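Capsid protein (Macrobrachium rosenbergii nodavirus, PDB 5YKU) forms the shell of the virus particle and, through this protruding domain, probably builds the dimeric spikes on the particle surface. Local coordinates at residues Lys26-Gln31 and Thr99-Tyr104; Lys58-Cys63 and Ser71-Asp76; Leu9-Asp14 and Arg116-Ile121. All blocks are in the same frame, centred on the assembly; numbering follows the deposited sequence.

Contact 1 (Lys26-Gln31 and Thr99-Tyr104); sequences KQTYTQ and TLVTDY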
loop_
_atom_site.group_PDB
_atom_site.type_symbol
_atom_site.label_atom_id
_atom_site.label_comp_id
_atom_site.label_asym_id
_atom_site.label_seq_id
_atom_site.Cartn_x
_atom_site.Cartn_y
_atom_site.Cartn_z
ATOM N N LYS A 26 -2.644 -17.736 7.702
ATOM C CA LYS A 26 -1.508 -17.572 6.877
ATOM C C LYS A 26 -1.937 -17.473 5.464
ATOM O O LYS A 26 -2.628 -18.400 4.975
ATOM C CB LYS A 26 -0.473 -18.700 6.980
ATOM C CG LYS A 26 0.285 -18.529 8.360
ATOM C CD LYS A 26 1.410 -19.587 8.431
ATOM C CE LYS A 26 2.076 -19.700 9.762
ATOM N NZ LYS A 26 1.710 -18.677 10.716
ATOM N N GLN A 27 -1.554 -16.467 4.705
ATOM C CA GLN A 27 -2.012 -16.311 3.315
ATOM C C GLN A 27 -0.999 -15.554 2.537
ATOM O O GLN A 27 -0.358 -14.597 3.075
ATOM C CB GLN A 27 -3.385 -15.582 3.301
ATOM C CG GLN A 27 -4.262 -15.819 2.048
ATOM C CD GLN A 27 -5.570 -15.060 2.247
ATOM O OE1 GLN A 27 -6.246 -15.261 3.124
ATOM N NE2 GLN A 27 -5.715 -13.940 1.487
ATOM N N THR A 28 -0.824 -15.816 1.285
ATOM C CA THR A 28 -0.147 -15.043 0.350
ATOM C C THR A 28 -1.073 -14.758 -0.780
ATOM O O THR A 28 -1.709 -15.716 -1.348
ATOM C CB THR A 28 1.126 -15.735 -0.221
ATOM O OG1 THR A 28 2.047 -15.900 0.872
ATOM C CG2 THR A 28 1.854 -14.989 -1.289
ATOM N N TYR A 29 -1.288 -13.519 -1.180
ATOM C CA TYR A 29 -2.283 -13.145 -2.123
ATOM C C TYR A 29 -1.924 -11.832 -2.786
ATOM O O TYR A 29 -0.951 -11.205 -2.407
ATOM C CB TYR A 29 -3.638 -13.124 -1.441
ATOM C CG TYR A 29 -3.853 -12.114 -0.273
ATOM C CD1 TYR A 29 -3.315 -12.358 0.944
ATOM C CD2 TYR A 29 -4.559 -10.974 -0.425
ATOM C CE1 TYR A 29 -3.521 -11.577 2.055
ATOM C CE2 TYR A 29 -4.790 -10.099 0.601
ATOM C CZ TYR A 29 -4.322 -10.424 1.905
ATOM O OH TYR A 29 -4.555 -9.612 2.982
ATOM N N THR A 30 -2.657 -11.464 -3.813
ATOM C CA THR A 30 -2.428 -10.221 -4.498
ATOM C C THR A 30 -3.585 -9.283 -4.452
ATOM O O THR A 30 -4.694 -9.661 -4.215
ATOM C CB THR A 30 -1.970 -10.421 -5.925
ATOM O OG1 THR A 30 -3.054 -11.029 -6.657
ATOM C CG2 THR A 30 -0.736 -11.290 -6.038
ATOM N N GLN A 31 -3.314 -8.016 -4.702
ATOM C CA GLN A 31 -4.321 -6.958 -4.829
ATOM C C GLN A 31 -3.893 -6.032 -5.896
ATOM O O GLN A 31 -2.736 -5.559 -5.907
ATOM C CB GLN A 31 -4.502 -6.194 -3.540
ATOM C CG GLN A 31 -5.604 -5.171 -3.555
ATOM C CD GLN A 31 -5.949 -4.645 -2.196
ATOM O OE1 GLN A 31 -5.773 -5.335 -1.192
ATOM N NE2 GLN A 31 -6.492 -3.482 -2.078
ATOM N N THR A 99 1.771 -7.886 -3.793
ATOM C CA THR A 99 1.730 -9.191 -3.120
ATOM C C THR A 99 1.727 -9.001 -1.643
ATOM O O THR A 99 2.608 -8.282 -1.091
ATOM C CB THR A 99 2.902 -10.075 -3.514
ATOM O OG1 THR A 99 2.742 -10.374 -4.931
ATOM C CG2 THR A 99 2.873 -11.415 -2.798
ATOM N N LEU A 100 0.770 -9.498 -0.957
ATOM C CA LEU A 100 0.558 -9.470 0.445
ATOM C C LEU A 100 0.842 -10.794 1.074
ATOM O O LEU A 100 0.377 -11.832 0.613
ATOM C CB LEU A 100 -0.852 -9.046 0.832
ATOM C CG LEU A 100 -1.311 -7.644 0.333
ATOM C CD1 LEU A 100 -1.913 -7.772 -1.078
ATOM C CD2 LEU A 100 -2.287 -7.013 1.274
ATOM N N VAL A 101 1.660 -10.839 2.104
ATOM C CA VAL A 101 1.955 -12.027 2.893
ATOM C C VAL A 101 1.487 -11.762 4.308
ATOM O O VAL A 101 1.980 -10.777 4.943
ATOM C CB VAL A 101 3.413 -12.392 2.832
ATOM C CG1 VAL A 101 3.692 -13.626 3.737
ATOM C CG2 VAL A 101 3.952 -12.593 1.420
ATOM N N THR A 102 0.511 -12.500 4.745
ATOM C CA THR A 102 -0.110 -12.283 6.060
ATOM C C THR A 102 0.129 -13.441 6.953
ATOM O O THR A 102 0.067 -14.574 6.557
ATOM C CB THR A 102 -1.556 -11.889 5.987
ATOM O OG1 THR A 102 -2.263 -12.901 5.246
ATOM C CG2 THR A 102 -1.759 -10.555 5.253
ATOM N N ASP A 103 0.368 -13.177 8.217
ATOM C CA ASP A 103 0.578 -14.151 9.276
ATOM C C ASP A 103 -0.109 -13.560 10.527
ATOM O O ASP A 103 0.405 -12.654 11.185
ATOM C CB ASP A 103 2.091 -14.385 9.510
ATOM C CG ASP A 103 2.337 -15.305 10.637
ATOM O OD1 ASP A 103 1.458 -15.710 11.384
ATOM O OD2 ASP A 103 3.579 -15.485 10.861
ATOM N N TYR A 104 -1.329 -13.962 10.767
ATOM C CA TYR A 104 -2.185 -13.458 11.810
ATOM C C TYR A 104 -2.346 -14.540 12.862
ATOM O O TYR A 104 -2.749 -15.661 12.492
ATOM C CB TYR A 104 -3.545 -13.026 11.260
ATOM C CG TYR A 104 -3.670 -11.777 10.418
ATOM C CD1 TYR A 104 -2.565 -11.202 9.774
ATOM C CD2 TYR A 104 -4.910 -11.158 10.230
ATOM C CE1 TYR A 104 -2.699 -10.073 8.962
ATOM C CE2 TYR A 104 -5.039 -10.050 9.459
ATOM C CZ TYR A 104 -3.937 -9.524 8.779
ATOM O OH TYR A 104 -4.026 -8.394 7.976
HETATM O O HOH W 1 -3.663 -7.662 4.951
#
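The backbone oxygen of Gln27 accepts the amide of Thr102 (Thr102 N to Gln27 O, 2.8 Å), with an N-H...O angle of 177° and the donor nearly along the C=O axis. Val101 CA leans on Gln27 O through a C-H...O contact of 3.5 Å. Two residues on, Leu100 N reaches Tyr29 O at 2.8 Å, and the return bonds Gln27 N to Thr102 O and Tyr29 N to Leu100 O complete two hydrogen-bonded pairs. This is regular antiparallel pairing, strand directions 155° apart, in which 26-33 is an outermost strand within this chain. On the face carrying Tyr29, the phenol ring lies over Leu100: CB of Leu100 sits 3.9 Å from the ring centroid, a CH-pi contact displaced toward the rim. A chi1 of 62°, which sets CG between the backbone N and carbonyl carbon, swings the ring across the neighbouring strand, where Thr102 OG1 meets its edge in plane. The hydroxyl of Tyr29 binds Val20 O and receives a proton from a water that also joins Tyr104 OH. On the other face Lys26 and Asp103 lie side by side, and a salt bridge, its hydrogen bond weak, links Lys26 NZ to Asp103 OD1 at 3.1 Å.

Contact 2 (Lys58-Cys63 and Ser71-Asp76); sequences KCTITC and SISYFD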
loop_
_atom_site.group_PDB
_atom_site.type_symbol
_atom_site.label_atom_id
_atom_site.label_comp_id
_atom_site.label_asym_id
_atom_site.label_seq_id
_atom_site.Cartn_x
_atom_site.Cartn_y
_atom_site.Cartn_z
ATOM N N LYS A 58 0.219 -9.712 11.394
ATOM C CA LYS A 58 1.365 -9.280 10.628
ATOM C C LYS A 58 1.065 -9.285 9.137
ATOM O O LYS A 58 0.520 -10.283 8.608
ATOM C CB LYS A 58 2.541 -10.255 10.844
ATOM C CG LYS A 58 3.847 -9.774 10.204
ATOM C CD LYS A 58 4.997 -10.812 10.384
ATOM C CE LYS A 58 6.244 -10.340 9.765
ATOM N NZ LYS A 58 7.256 -11.446 10.052
ATOM N N CYS A 59 1.401 -8.193 8.456
ATOM C CA CYS A 59 1.250 -8.150 7.004
ATOM C C CYS A 59 2.467 -7.494 6.394
ATOM O O CYS A 59 2.921 -6.466 6.915
ATOM C CB CYS A 59 -0.027 -7.308 6.694
ATOM S SG CYS A 59 -0.264 -7.045 4.900
ATOM N N THR A 60 2.963 -8.092 5.355
ATOM C CA THR A 60 4.104 -7.570 4.598
ATOM C C THR A 60 3.748 -7.435 3.159
ATOM O O THR A 60 3.129 -8.411 2.585
ATOM C CB THR A 60 5.334 -8.485 4.746
ATOM O OG1 THR A 60 5.559 -8.787 6.116
ATOM C CG2 THR A 60 6.546 -7.871 4.199
ATOM N N ILE A 61 4.059 -6.345 2.520
ATOM C CA ILE A 61 3.620 -6.048 1.147
ATOM C C ILE A 61 4.774 -5.668 0.310
ATOM O O ILE A 61 5.620 -4.865 0.710
ATOM C CB ILE A 61 2.563 -4.939 1.131
ATOM C CG1 ILE A 61 1.483 -5.400 2.164
ATOM C CG2 ILE A 61 2.082 -4.672 -0.297
ATOM C CD1 ILE A 61 0.310 -4.575 2.104
ATOM N N THR A 62 4.810 -6.217 -0.922
ATOM C CA THR A 62 5.730 -5.793 -1.947
ATOM C C THR A 62 4.938 -5.545 -3.238
ATOM O O THR A 62 3.766 -5.986 -3.335
ATOM C CB THR A 62 6.838 -6.850 -2.156
ATOM O OG1 THR A 62 6.218 -8.093 -2.537
ATOM C CG2 THR A 62 7.707 -7.011 -0.978
ATOM N N CYS A 63 5.546 -4.906 -4.212
ATOM C CA CYS A 63 4.878 -4.605 -5.496
ATOM C C CYS A 63 5.472 -5.419 -6.630
ATOM O O CYS A 63 6.705 -5.577 -6.683
ATOM C CB CYS A 63 5.041 -3.129 -5.787
ATOM S SG CYS A 63 4.237 -2.549 -7.279
ATOM N N SER A 71 9.292 -2.372 0.515
ATOM C CA SER A 71 8.403 -3.228 1.255
ATOM C C SER A 71 7.712 -2.447 2.306
ATOM O O SER A 71 8.271 -1.459 2.790
ATOM C CB SER A 71 9.216 -4.381 1.859
ATOM O OG SER A 71 8.556 -5.360 2.603
ATOM N N ILE A 72 6.502 -2.836 2.603
ATOM C CA ILE A 72 5.680 -2.251 3.648
ATOM C C ILE A 72 5.355 -3.296 4.728
ATOM O O ILE A 72 5.032 -4.440 4.394
ATOM C CB ILE A 72 4.394 -1.614 3.109
ATOM C CG1 ILE A 72 4.719 -0.426 2.268
ATOM C CG2 ILE A 72 3.434 -1.243 4.219
ATOM C CD1 ILE A 72 3.600 0.222 1.517
ATOM N N SER A 73 5.473 -2.889 5.999
ATOM C CA SER A 73 5.219 -3.768 7.107
ATOM C C SER A 73 4.161 -3.239 7.996
ATOM O O SER A 73 4.236 -2.056 8.458
ATOM C CB SER A 73 6.455 -3.968 7.937
ATOM O OG SER A 73 7.424 -4.757 7.269
ATOM N N TYR A 74 3.174 -4.067 8.405
ATOM C CA TYR A 74 2.187 -3.782 9.416
ATOM C C TYR A 74 2.279 -4.785 10.529
ATOM O O TYR A 74 2.397 -5.992 10.281
ATOM C CB TYR A 74 0.790 -3.831 8.868
ATOM C CG TYR A 74 0.508 -2.874 7.728
ATOM C CD1 TYR A 74 0.028 -1.575 7.960
ATOM C CD2 TYR A 74 0.656 -3.300 6.436
ATOM C CE1 TYR A 74 -0.234 -0.721 6.907
ATOM C CE2 TYR A 74 0.356 -2.454 5.371
ATOM C CZ TYR A 74 -0.089 -1.179 5.608
ATOM O OH TYR A 74 -0.356 -0.324 4.551
ATOM N N PHE A 75 2.100 -4.345 11.762
ATOM C CA PHE A 75 1.926 -5.246 12.937
ATOM C C PHE A 75 1.247 -4.479 13.975
ATOM O O PHE A 75 1.611 -3.324 14.240
ATOM C CB PHE A 75 3.272 -5.772 13.439
ATOM C CG PHE A 75 3.144 -6.952 14.352
ATOM C CD1 PHE A 75 2.669 -8.144 13.839
ATOM C CD2 PHE A 75 3.414 -6.913 15.653
ATOM C CE1 PHE A 75 2.608 -9.304 14.600
ATOM C CE2 PHE A 75 3.291 -8.068 16.467
ATOM C CZ PHE A 75 2.963 -9.258 15.933
ATOM N N ASP A 76 0.241 -5.044 14.645
ATOM C CA ASP A 76 -0.626 -4.284 15.544
ATOM C C ASP A 76 -0.463 -4.546 16.997
ATOM O O ASP A 76 -1.198 -3.942 17.755
ATOM C CB ASP A 76 -2.070 -4.467 15.074
ATOM C CG ASP A 76 -2.611 -5.878 15.226
ATOM O OD1 ASP A 76 -1.807 -6.803 15.548
ATOM O OD2 ASP A 76 -3.885 -6.014 15.063
HETATM O O HOH W 2 6.648 -7.208 7.970
#
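Tyr74 and Ile61 cross at an angle on the inner face of this hairpin, the ring presenting its edge: CE2 of Tyr74 stands 3.9 Å from CD1 of Ile61, which lies near the ring plane. The same edge runs past Cys59, whose CB approaches CD2 of Tyr74 at 4.1 Å. Cys59 SG lies oblique to the Tyr74 ring, 5.3 Å from its centroid, a Cys sulfur-aromatic contact. The tyrosine takes this place because CG is anti to the carbonyl carbon (chi1 -59°), which lays the ring along the partner strand. Its hydroxyl is held by Gln114 O and Trp19 NE1, while Tyr113 stacks on the ring.

Phe75 also uses its edge: CD1 comes to 3.6 Å from CA of Lys58, an atom in the ring plane, and the two side chains cross at a slant. This packing shares its face with Thr60 and Ser73, where a water 2.7 Å from Thr60 OG1 and equally near Ser73 OG bridges hydroxyls that do not meet directly.

Backbone bonds set the register of these residues. Cys59 pairs with Tyr74 and Ile61 with Ile72, each through two N-H...O bonds, the straightest being Tyr74 N to Cys59 O at 171°. The strands 57-63 and 69-75 thus form an antiparallel beta hairpin, their N-to-C directions 166° apart. Chemically the hairpin is two-faced: the buried side chains of Cys59, Ile61, Ile72 and Tyr74 pack into the domain, whereas the opposite face is mixed, combining water-bridged hydroxyls with the packing of Phe75 on Lys58.

Contact 3 (Leu9-Asp14 and Arg116-Ile121); sequences LTYNAD and RIIRAI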
loop_
_atom_site.group_PDB
_atom_site.type_symbol
_atom_site.label_atom_id
_atom_site.label_comp_id
_atom_site.label_asym_id
_atom_site.label_seq_id
_atom_site.Cartn_x
_atom_site.Cartn_y
_atom_site.Cartn_z
ATOM N N LEU A 9 5.114 22.473 -9.071
ATOM C CA LEU A 9 5.069 21.129 -8.391
ATOM C C LEU A 9 4.217 21.252 -7.122
ATOM O O LEU A 9 4.334 22.116 -6.324
ATOM C CB LEU A 9 6.498 20.732 -8.001
ATOM C CG LEU A 9 6.605 19.555 -7.008
ATOM C CD1 LEU A 9 6.227 18.272 -7.600
ATOM C CD2 LEU A 9 8.071 19.516 -6.525
ATOM N N THR A 10 3.348 20.256 -6.989
ATOM C CA THR A 10 2.597 19.977 -5.755
ATOM C C THR A 10 2.518 18.477 -5.593
ATOM O O THR A 10 2.858 17.728 -6.504
ATOM C CB THR A 10 1.164 20.562 -5.791
ATOM O OG1 THR A 10 0.432 19.932 -6.830
ATOM C CG2 THR A 10 1.169 22.099 -6.016
ATOM N N TYR A 11 2.022 18.053 -4.470
ATOM C CA TYR A 11 1.708 16.630 -4.235
ATOM C C TYR A 11 0.268 16.450 -3.984
ATOM O O TYR A 11 -0.387 17.282 -3.363
ATOM C CB TYR A 11 2.491 16.178 -2.964
ATOM C CG TYR A 11 3.991 16.323 -3.003
ATOM C CD1 TYR A 11 4.845 15.300 -3.453
ATOM C CD2 TYR A 11 4.589 17.494 -2.592
ATOM C CE1 TYR A 11 6.244 15.459 -3.424
ATOM C CE2 TYR A 11 5.950 17.667 -2.574
ATOM C CZ TYR A 11 6.740 16.659 -2.949
ATOM O OH TYR A 11 8.113 16.810 -2.915
ATOM N N ASN A 12 -0.233 15.279 -4.311
ATOM C CA ASN A 12 -1.506 14.804 -3.874
ATOM C C ASN A 12 -1.193 13.587 -2.982
ATOM O O ASN A 12 -0.674 12.581 -3.513
ATOM C CB ASN A 12 -2.419 14.483 -5.064
ATOM C CG ASN A 12 -3.773 14.014 -4.606
ATOM O OD1 ASN A 12 -3.938 13.178 -3.736
ATOM N ND2 ASN A 12 -4.782 14.574 -5.199
ATOM N N ALA A 13 -1.540 13.680 -1.741
ATOM C CA ALA A 13 -1.372 12.606 -0.769
ATOM C C ALA A 13 -2.681 12.158 -0.181
ATOM O O ALA A 13 -2.766 11.554 0.907
ATOM C CB ALA A 13 -0.458 13.052 0.293
ATOM N N ASP A 14 -3.808 12.401 -0.893
ATOM C CA ASP A 14 -5.150 12.098 -0.391
ATOM C C ASP A 14 -5.682 10.788 -0.864
ATOM O O ASP A 14 -6.788 10.436 -0.367
ATOM C CB ASP A 14 -6.136 13.275 -0.624
ATOM C CG ASP A 14 -5.792 14.424 0.196
ATOM O OD1 ASP A 14 -5.358 14.235 1.343
ATOM O OD2 ASP A 14 -5.897 15.545 -0.368
ATOM N N ARG A 116 -1.656 4.912 1.896
ATOM C CA ARG A 116 -1.738 6.282 1.336
ATOM C C ARG A 116 -0.848 6.342 0.124
ATOM O O ARG A 116 0.329 5.964 0.221
ATOM C CB ARG A 116 -1.355 7.283 2.400
ATOM C CG ARG A 116 -1.411 8.719 1.879
ATOM C CD ARG A 116 -0.951 9.712 2.972
ATOM N NE ARG A 116 -1.686 9.576 4.208
ATOM C CZ ARG A 116 -2.923 9.945 4.427
ATOM N NH1 ARG A 116 -3.612 10.621 3.548
ATOM N NH2 ARG A 116 -3.421 9.708 5.648
ATOM N N ILE A 117 -1.361 6.849 -0.949
ATOM C CA ILE A 117 -0.559 7.027 -2.180
ATOM C C ILE A 117 -0.232 8.453 -2.365
ATOM O O ILE A 117 -1.096 9.369 -2.181
ATOM C CB ILE A 117 -1.298 6.460 -3.394
ATOM C CG1 ILE A 117 -1.352 4.929 -3.268
ATOM C CG2 ILE A 117 -0.603 6.887 -4.700
ATOM C CD1 ILE A 117 -2.129 4.190 -4.312
ATOM N N ILE A 118 1.049 8.733 -2.577
ATOM C CA ILE A 118 1.590 10.065 -2.788
ATOM C C ILE A 118 1.957 10.216 -4.240
ATOM O O ILE A 118 2.755 9.389 -4.812
ATOM C CB ILE A 118 2.774 10.381 -1.932
ATOM C CG1 ILE A 118 2.321 10.286 -0.469
ATOM C CG2 ILE A 118 3.348 11.749 -2.218
ATOM C CD1 ILE A 118 3.469 10.210 0.466
ATOM N N ARG A 119 1.459 11.270 -4.922
ATOM C CA ARG A 119 1.728 11.552 -6.307
ATOM C C ARG A 119 2.265 12.948 -6.476
ATOM O O ARG A 119 1.615 13.911 -6.033
ATOM C CB ARG A 119 0.391 11.479 -7.103
ATOM C CG ARG A 119 0.533 11.810 -8.562
ATOM C CD ARG A 119 -0.845 11.921 -9.207
ATOM N NE ARG A 119 -0.821 12.570 -10.505
ATOM C CZ ARG A 119 -1.833 13.223 -11.058
ATOM N NH1 ARG A 119 -1.593 13.792 -12.203
ATOM N NH2 ARG A 119 -2.975 13.314 -10.361
ATOM N N ALA A 120 3.446 13.121 -7.031
ATOM C CA ALA A 120 3.952 14.461 -7.463
ATOM C C ALA A 120 3.191 14.858 -8.753
ATOM O O ALA A 120 3.232 14.134 -9.746
ATOM C CB ALA A 120 5.443 14.386 -7.744
ATOM N N ILE A 121 2.501 15.980 -8.662
ATOM C CA ILE A 121 1.776 16.544 -9.800
ATOM C C ILE A 121 2.715 17.535 -10.523
ATOM O O ILE A 121 2.890 18.646 -10.004
ATOM C CB ILE A 121 0.464 17.139 -9.359
ATOM C CG1 ILE A 121 -0.395 15.997 -8.754
ATOM C CG2 ILE A 121 -0.249 17.704 -10.617
ATOM C CD1 ILE A 121 -1.725 16.448 -8.219
HETATM O O HOH W 3 1.186 20.739 -9.326
HETATM O O HOH W 4 -2.755 10.532 -3.978
HETATM O O HOH W 5 -6.002 12.221 3.314
#
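Arg116 reaches across to Ala13 with its guanidinium edge-on: NH1 donates to Ala13 O at 2.9 Å, the oxygen lying only 4° out of the guanidinium plane and the donor nearly in line with the carbonyl. CG and CD of the extended base of the chain pass Ala13 O, and the bend at chi3 (-55°) turns the guanidinium back so that NH1 reaches it. The same NH1 gives a proton to a water that in turn donates to Asp14 OD1, a bridge between opposite charges too far apart for a direct salt bridge.

On the Tyr11 face the contacts are apolar. CD1 of Tyr11 meets CG2 of Ile118 at 4.0 Å, the side chains crossing obliquely, and Leu9 CD1 rests on Ala120 CB. On the reverse face, Ile121 CD1 packs on Asn12 CB at 3.8 Å, and Ile121 CG1 lies over the centre of one face of the Arg119 guanidinium.

The backbone frame behind these groups is an antiparallel pairing of 10-14 with 116-121, placing the first strand of the domain against its last; 10-18 is an outermost strand within this chain. Asn12 and Arg119 exchange two bonds of 2.9 Å, Asn12 N to Arg119 O and Arg119 N to Asn12 O. Ile121 N binds Thr10 O firmly, but the return bond, Thr10 N to Ile121 O, is weak at 3.4 Å; a water that accepts from Thr10 OG1 and donates to Ile121 O bridges that end.

Further out, Asn12 OD1 accepts Asp14 N at 3.0 Å, an Asx turn with Ala13 at its middle, which probably helps place the carbonyl that Arg116 grips. Arg116 makes a cation-pi contact with Tyr47, and Arg119 NH1 is bound by Asn125 O.

All three contacts belong to one antiparallel sheet. Along the chain they are nested: contact 2, a local hairpin, lies inside the loop closed by contact 1, which itself lies inside the loop closed by contact 3. Contacts 1 and 2 have centres about 9 Å apart and touch, since strands 96-104 and 57-63 are neighbours; Val101 N lies 2.9 Å from Thr60 O, a probable hydrogen bond, and Leu100 packs on Ile61. Contact 3 sits across the chain's centre, its centre about 27 Å from that of contact 1 and about 21 Å from that of contact 2. Contacts 1 and 3 thus join the strands outermost within this chain, 26-33 and 10-18, to the sheet, while contact 2 pairs strands of its interior.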